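Local coordinates for protein fumarate reductase iron-sulfur subunit (Mycolicibacterium smegmatis, PDB 7D6V) that carries three iron-sulfur clusters in mycobacterial succinate dehydrogenase Sdh1 and probably passes electrons from succinate oxidation toward the bound quinone, at residues Val10-Asp15 with Val97-Val102; Ser63-Gly68 with Thr90-Phe95. All blocks are in the same frame, centred on the assembly; numbering follows the deposited sequence.

In the fold
From the N terminus the chain first lays down strand 4-14, turns back along strand 17-27, and later forms the short strand 63-65 close to the Fe2S2 cluster. Strand 86-87 then runs parallel to 4-14, and the loop after it supplies T90-F95, which closes contact 2 against S63-G68. A few residues on, V97-V102 folds over the end of strand 4-14 and closes contact 1. Contact 2 is therefore nested inside the loop closed by contact 1. Their centres lie about 10 Å apart and they touch: the D100 carbonyl and the W11 ring pack on P91, while L101 reaches T90 and P91. Together they join the N-terminal sheet, the cluster region and the 97-103 hairpin.

Contact 1 (Val10-Asp15 with Val97-Val102); sequences VWRGDD and VMRDLV
R12 and D100 meet in a salt bridge on one side of strand 10-14. R12 NE points at D100 OD1 (3.1 Å) almost straight, at 173°. The oxygen lies in the guanidinium plane, yet the nitrogen stands above the carboxylate plane, the two planes being nearly perpendicular. Bends at chi2 and chi3 fold the arginine chain back to put NE there. OD1 also takes the backbone N-H of G13 (3.2 Å) on its anti lone pair. D100 OD2 receives a weak second bond from R12 NH1 and a hydrogen bond from A49 N, so both oxygens are held. R99 brings its guanidinium face over OD2 as a long ion pair; the shared carboxylate probably offsets the approach of the two arginines.

W11 comes in from the next residue back. With CG anti to the backbone N (chi1 -173°), the ring turns its CE3 edge to D100 O, while CZ3 packs obliquely on V97 CG2 (3.8 Å). Its NE1 bonds to Q20 O of the membrane anchor subunit. Further back along the strand, toward its start, V10 CG1 touches L101 CD2.

The N-H groups of M98 and R99 both go to V102 O, which makes a classic bulge in the hairpin. Here, within the 2Fe-2S (plant-type ferredoxin, beta-grasp) domain, strand 97-99 of that hairpin runs at 101° to strand 10-14.

Contact 2 (Ser63-Gly68 with Thr90-Phe95); sequences SAEING and TPLRTF
E65 OE2 is gripped by three groups: the backbone N of R93, the ND2 of N153 and, in a salt bridge, the NH1 of R159. The bond from R93 N measures 3.1 Å and reaches OE2 from above the carboxylate plane, 52° out of it. The glutamate reaches the 92-93 peptide because its chain runs extended beyond CG (chi2 -173°), carrying the carboxylate past P91. Three donors on one buried oxygen would be expected to favour the charged form of E65.

R93 lays its aliphatic part against the same carboxylate, the two chains crossing at about a right angle: CB sits 3.6 Å from E65 OE2, and CD 3.7 Å from E65 OE1. The guanidinium continues beyond it, and R93 NH2 bonds to E23 O of the membrane anchor subunit.

At the other end of the glutamate the backbones pair. E65 N gives a nearly straight bond to T90 O (3.1 Å, 169°), and T90 N returns a weak one to E65 O, which makes a single antiparallel hydrogen-bonded bridge. T90 OG1 comes alongside E65 CB at 3.7 Å.

L92 fills the side toward S63. Its CD1 meets S63 CB at 4.0 Å, while CD2 rests on A64 O (3.7 Å) and on E65 CG. S63 OG bonds to C148 O, beside the SF4 cluster.

The isolated bridge and the buried carboxylate thus join the cluster-binding part of the 2Fe-2S (plant-type ferredoxin, beta-grasp) domain to the loop between strands 86-87 and 97-99 and, through N153 and R159, to the 4Fe-4S dicluster domain; the subunit has the two-domain build of succinate dehydrogenase and fumarate reductase iron-sulfur subunits, and here this contact joins the two.

Contact 1 (Val10-Asp15 with Val97-Val102)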
loop_
_atom_site.group_PDB
_atom_site.type_symbol
_atom_site.label_atom_id
_atom_site.label_comp_id
_atom_site.label_asym_id
_atom_site.label_seq_id
_atom_site.Cartn_x
_atom_site.Cartn_y
_atom_site.Cartn_z
ATOM N N VAL B 10 9.098 -6.013 -24.396
ATOM C CA VAL B 10 8.123 -6.651 -23.514
ATOM C C VAL B 10 8.003 -8.144 -23.807
ATOM O O VAL B 10 8.001 -8.574 -24.968
ATOM C CB VAL B 10 6.762 -5.949 -23.665
ATOM C CG1 VAL B 10 5.690 -6.643 -22.843
ATOM C CG2 VAL B 10 6.874 -4.488 -23.281
ATOM N N TRP B 11 7.883 -8.942 -22.743
ATOM C CA TRP B 11 7.730 -10.390 -22.860
ATOM C C TRP B 11 6.278 -10.762 -23.157
ATOM O O TRP B 11 5.360 -10.309 -22.468
ATOM C CB TRP B 11 8.188 -11.075 -21.571
ATOM C CG TRP B 11 8.228 -12.577 -21.647
ATOM C CD1 TRP B 11 9.286 -13.347 -22.023
ATOM C CD2 TRP B 11 7.164 -13.487 -21.337
ATOM N NE1 TRP B 11 8.949 -14.674 -21.970
ATOM C CE2 TRP B 11 7.651 -14.787 -21.554
ATOM C CE3 TRP B 11 5.846 -13.327 -20.903
ATOM C CZ2 TRP B 11 6.870 -15.919 -21.347
ATOM C CZ3 TRP B 11 5.074 -14.449 -20.702
ATOM C CH2 TRP B 11 5.585 -15.728 -20.925
ATOM N N ARG B 12 6.073 -11.595 -24.177
ATOM C CA ARG B 12 4.750 -12.065 -24.569
ATOM C C ARG B 12 4.704 -13.586 -24.528
ATOM O O ARG B 12 5.668 -14.253 -24.906
ATOM C CB ARG B 12 4.372 -11.589 -25.980
ATOM C CG ARG B 12 4.560 -10.113 -26.242
ATOM C CD ARG B 12 3.597 -9.256 -25.449
ATOM N NE ARG B 12 2.221 -9.738 -25.513
ATOM C CZ ARG B 12 1.321 -9.333 -26.403
ATOM N NH1 ARG B 12 0.094 -9.826 -26.377
ATOM N NH2 ARG B 12 1.650 -8.443 -27.325
ATOM N N GLY B 13 3.585 -14.130 -24.080
ATOM C CA GLY B 13 3.391 -15.565 -24.072
ATOM C C GLY B 13 2.478 -15.980 -22.939
ATOM O O GLY B 13 1.813 -15.158 -22.319
ATOM N N ASP B 14 2.458 -17.284 -22.689
ATOM C CA ASP B 14 1.670 -17.868 -21.606
ATOM C C ASP B 14 2.477 -19.015 -21.008
ATOM O O ASP B 14 3.685 -19.140 -21.232
ATOM C CB ASP B 14 0.276 -18.295 -22.094
ATOM C CG ASP B 14 0.324 -19.224 -23.293
ATOM O OD1 ASP B 14 -0.524 -19.066 -24.194
ATOM O OD2 ASP B 14 1.196 -20.112 -23.341
ATOM N N ASP B 15 1.807 -19.864 -20.227
ATOM C CA ASP B 15 2.467 -20.960 -19.529
ATOM C C ASP B 15 3.037 -22.022 -20.462
ATOM O O ASP B 15 3.815 -22.862 -20.002
ATOM C CB ASP B 15 1.495 -21.616 -18.549
ATOM C CG ASP B 15 0.222 -22.096 -19.221
ATOM O OD1 ASP B 15 -0.594 -22.754 -18.543
ATOM O OD2 ASP B 15 0.033 -21.813 -20.422
ATOM N N VAL B 97 3.284 -18.153 -14.622
ATOM C CA VAL B 97 2.857 -17.091 -15.523
ATOM C C VAL B 97 1.445 -17.387 -16.014
ATOM O O VAL B 97 1.152 -18.498 -16.468
ATOM C CB VAL B 97 3.843 -16.939 -16.695
ATOM C CG1 VAL B 97 4.058 -18.261 -17.411
ATOM C CG2 VAL B 97 3.361 -15.885 -17.667
ATOM N N MET B 98 0.556 -16.402 -15.882
ATOM C CA MET B 98 -0.766 -16.512 -16.489
ATOM C C MET B 98 -0.711 -16.127 -17.959
ATOM O O MET B 98 -0.999 -16.941 -18.842
ATOM C CB MET B 98 -1.768 -15.627 -15.744
ATOM C CG MET B 98 -2.339 -16.232 -14.481
ATOM S SD MET B 98 -3.327 -15.037 -13.567
ATOM C CE MET B 98 -4.001 -16.070 -12.274
ATOM N N ARG B 99 -0.330 -14.886 -18.235
ATOM C CA ARG B 99 -0.125 -14.415 -19.593
ATOM C C ARG B 99 0.985 -13.370 -19.539
ATOM O O ARG B 99 1.784 -13.359 -18.598
ATOM C CB ARG B 99 -1.445 -13.911 -20.196
ATOM C CG ARG B 99 -1.532 -14.127 -21.690
ATOM C CD ARG B 99 -2.644 -13.328 -22.310
ATOM N NE ARG B 99 -2.501 -13.263 -23.757
ATOM C CZ ARG B 99 -3.048 -12.324 -24.517
ATOM N NH1 ARG B 99 -3.782 -11.371 -23.964
ATOM N NH2 ARG B 99 -2.860 -12.340 -25.827
ATOM N N ASP B 100 1.017 -12.476 -20.529
ATOM C CA ASP B 100 2.200 -11.677 -20.844
ATOM C C ASP B 100 2.916 -11.106 -19.622
ATOM O O ASP B 100 4.073 -11.444 -19.359
ATOM C CB ASP B 100 1.793 -10.549 -21.794
ATOM C CG ASP B 100 0.876 -11.024 -22.898
ATOM O OD1 ASP B 100 1.252 -11.967 -23.620
ATOM O OD2 ASP B 100 -0.225 -10.462 -23.041
ATOM N N LEU B 101 2.248 -10.256 -18.848
ATOM C CA LEU B 101 2.873 -9.655 -17.674
ATOM C C LEU B 101 2.173 -10.038 -16.379
ATOM O O LEU B 101 2.472 -9.458 -15.331
ATOM C CB LEU B 101 2.920 -8.132 -17.806
ATOM C CG LEU B 101 3.774 -7.551 -18.932
ATOM C CD1 LEU B 101 3.748 -6.038 -18.883
ATOM C CD2 LEU B 101 5.196 -8.069 -18.863
ATOM N N VAL B 102 1.257 -10.997 -16.423
ATOM C CA VAL B 102 0.443 -11.381 -15.279
ATOM C C VAL B 102 0.882 -12.760 -14.815
ATOM O O VAL B 102 1.001 -13.686 -15.626
ATOM C CB VAL B 102 -1.053 -11.367 -15.637
ATOM C CG1 VAL B 102 -1.894 -11.670 -14.420
ATOM C CG2 VAL B 102 -1.426 -10.031 -16.215
#

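Contact 2 (Ser63-Gly68 with Thr90-Phe95)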
loop_
_atom_site.group_PDB
_atom_site.type_symbol
_atom_site.label_atom_id
_atom_site.label_comp_id
_atom_site.label_asym_id
_atom_site.label_seq_id
_atom_site.Cartn_x
_atom_site.Cartn_y
_atom_site.Cartn_z
ATOM N N SER B 63 3.125 -5.182 -10.086
ATOM C CA SER B 63 4.462 -5.719 -9.877
ATOM C C SER B 63 4.976 -6.384 -11.147
ATOM O O SER B 63 4.286 -7.208 -11.752
ATOM C CB SER B 63 4.454 -6.720 -8.726
ATOM O OG SER B 63 3.985 -6.121 -7.534
ATOM N N ALA B 64 6.192 -6.029 -11.549
ATOM C CA ALA B 64 6.848 -6.660 -12.685
ATOM C C ALA B 64 8.350 -6.607 -12.445
ATOM O O ALA B 64 8.806 -6.218 -11.369
ATOM C CB ALA B 64 6.444 -5.982 -13.999
ATOM N N GLU B 65 9.125 -7.008 -13.445
ATOM C CA GLU B 65 10.580 -6.882 -13.411
ATOM C C GLU B 65 10.962 -5.956 -14.558
ATOM O O GLU B 65 10.962 -6.363 -15.723
ATOM C CB GLU B 65 11.251 -8.244 -13.504
ATOM C CG GLU B 65 10.866 -9.161 -12.357
ATOM C CD GLU B 65 11.652 -10.449 -12.336
ATOM O OE1 GLU B 65 12.636 -10.561 -13.094
ATOM O OE2 GLU B 65 11.284 -11.353 -11.560
ATOM N N ILE B 66 11.293 -4.709 -14.219
ATOM C CA ILE B 66 11.263 -3.634 -15.206
ATOM C C ILE B 66 12.480 -3.680 -16.115
ATOM O O ILE B 66 12.361 -3.498 -17.330
ATOM C CB ILE B 66 11.128 -2.271 -14.508
ATOM C CG1 ILE B 66 9.711 -2.106 -13.967
ATOM C CG2 ILE B 66 11.453 -1.147 -15.468
ATOM C CD1 ILE B 66 8.657 -2.437 -14.977
ATOM N N ASN B 67 13.671 -3.856 -15.557
ATOM C CA ASN B 67 14.847 -4.063 -16.393
ATOM C C ASN B 67 15.756 -5.100 -15.740
ATOM O O ASN B 67 16.974 -4.940 -15.661
ATOM C CB ASN B 67 15.558 -2.738 -16.653
ATOM C CG ASN B 67 16.529 -2.819 -17.802
ATOM O OD1 ASN B 67 16.714 -3.875 -18.397
ATOM N ND2 ASN B 67 17.133 -1.690 -18.144
ATOM N N GLY B 68 15.153 -6.181 -15.253
ATOM C CA GLY B 68 15.830 -7.152 -14.429
ATOM C C GLY B 68 15.581 -6.988 -12.947
ATOM O O GLY B 68 15.926 -7.888 -12.175
ATOM N N THR B 90 9.267 -7.768 -18.184
ATOM C CA THR B 90 8.891 -9.168 -18.071
ATOM C C THR B 90 8.049 -9.357 -16.821
ATOM O O THR B 90 8.089 -8.530 -15.906
ATOM C CB THR B 90 10.123 -10.086 -18.003
ATOM O OG1 THR B 90 10.748 -9.961 -16.722
ATOM C CG2 THR B 90 11.120 -9.743 -19.091
ATOM N N PRO B 91 7.264 -10.431 -16.755
ATOM C CA PRO B 91 6.521 -10.725 -15.526
ATOM C C PRO B 91 7.451 -11.198 -14.418
ATOM O O PRO B 91 8.642 -11.438 -14.617
ATOM C CB PRO B 91 5.558 -11.832 -15.955
ATOM C CG PRO B 91 6.242 -12.486 -17.093
ATOM C CD PRO B 91 6.946 -11.391 -17.824
ATOM N N LEU B 92 6.881 -11.314 -13.223
ATOM C CA LEU B 92 7.614 -11.870 -12.095
ATOM C C LEU B 92 8.030 -13.303 -12.397
ATOM O O LEU B 92 7.233 -14.104 -12.891
ATOM C CB LEU B 92 6.756 -11.817 -10.834
ATOM C CG LEU B 92 6.209 -10.451 -10.422
ATOM C CD1 LEU B 92 5.417 -10.567 -9.139
ATOM C CD2 LEU B 92 7.335 -9.456 -10.258
ATOM N N ARG B 93 9.285 -13.628 -12.097
ATOM C CA ARG B 93 9.866 -14.908 -12.472
ATOM C C ARG B 93 9.807 -15.950 -11.365
ATOM O O ARG B 93 10.348 -17.041 -11.541
ATOM C CB ARG B 93 11.316 -14.717 -12.921
ATOM C CG ARG B 93 11.458 -14.067 -14.280
ATOM C CD ARG B 93 12.912 -13.933 -14.678
ATOM N NE ARG B 93 13.400 -15.123 -15.366
ATOM C CZ ARG B 93 14.664 -15.311 -15.726
ATOM N NH1 ARG B 93 15.570 -14.385 -15.464
ATOM N NH2 ARG B 93 15.020 -16.421 -16.350
ATOM N N THR B 94 9.178 -15.644 -10.233
ATOM C CA THR B 94 9.045 -16.603 -9.143
ATOM C C THR B 94 7.720 -17.347 -9.162
ATOM O O THR B 94 7.645 -18.477 -8.671
ATOM C CB THR B 94 9.211 -15.889 -7.794
ATOM O OG1 THR B 94 10.431 -15.144 -7.803
ATOM C CG2 THR B 94 9.257 -16.882 -6.649
ATOM N N PHE B 95 6.685 -16.759 -9.737
ATOM C CA PHE B 95 5.351 -17.325 -9.725
ATOM C C PHE B 95 4.968 -17.828 -11.108
ATOM O O PHE B 95 5.538 -17.398 -12.116
ATOM C CB PHE B 95 4.344 -16.275 -9.240
ATOM C CG PHE B 95 4.709 -15.666 -7.920
ATOM C CD1 PHE B 95 4.736 -16.438 -6.774
ATOM C CD2 PHE B 95 5.053 -14.331 -7.827
ATOM C CE1 PHE B 95 5.084 -15.888 -5.561
ATOM C CE2 PHE B 95 5.400 -13.775 -6.614
ATOM C CZ PHE B 95 5.415 -14.553 -5.482
#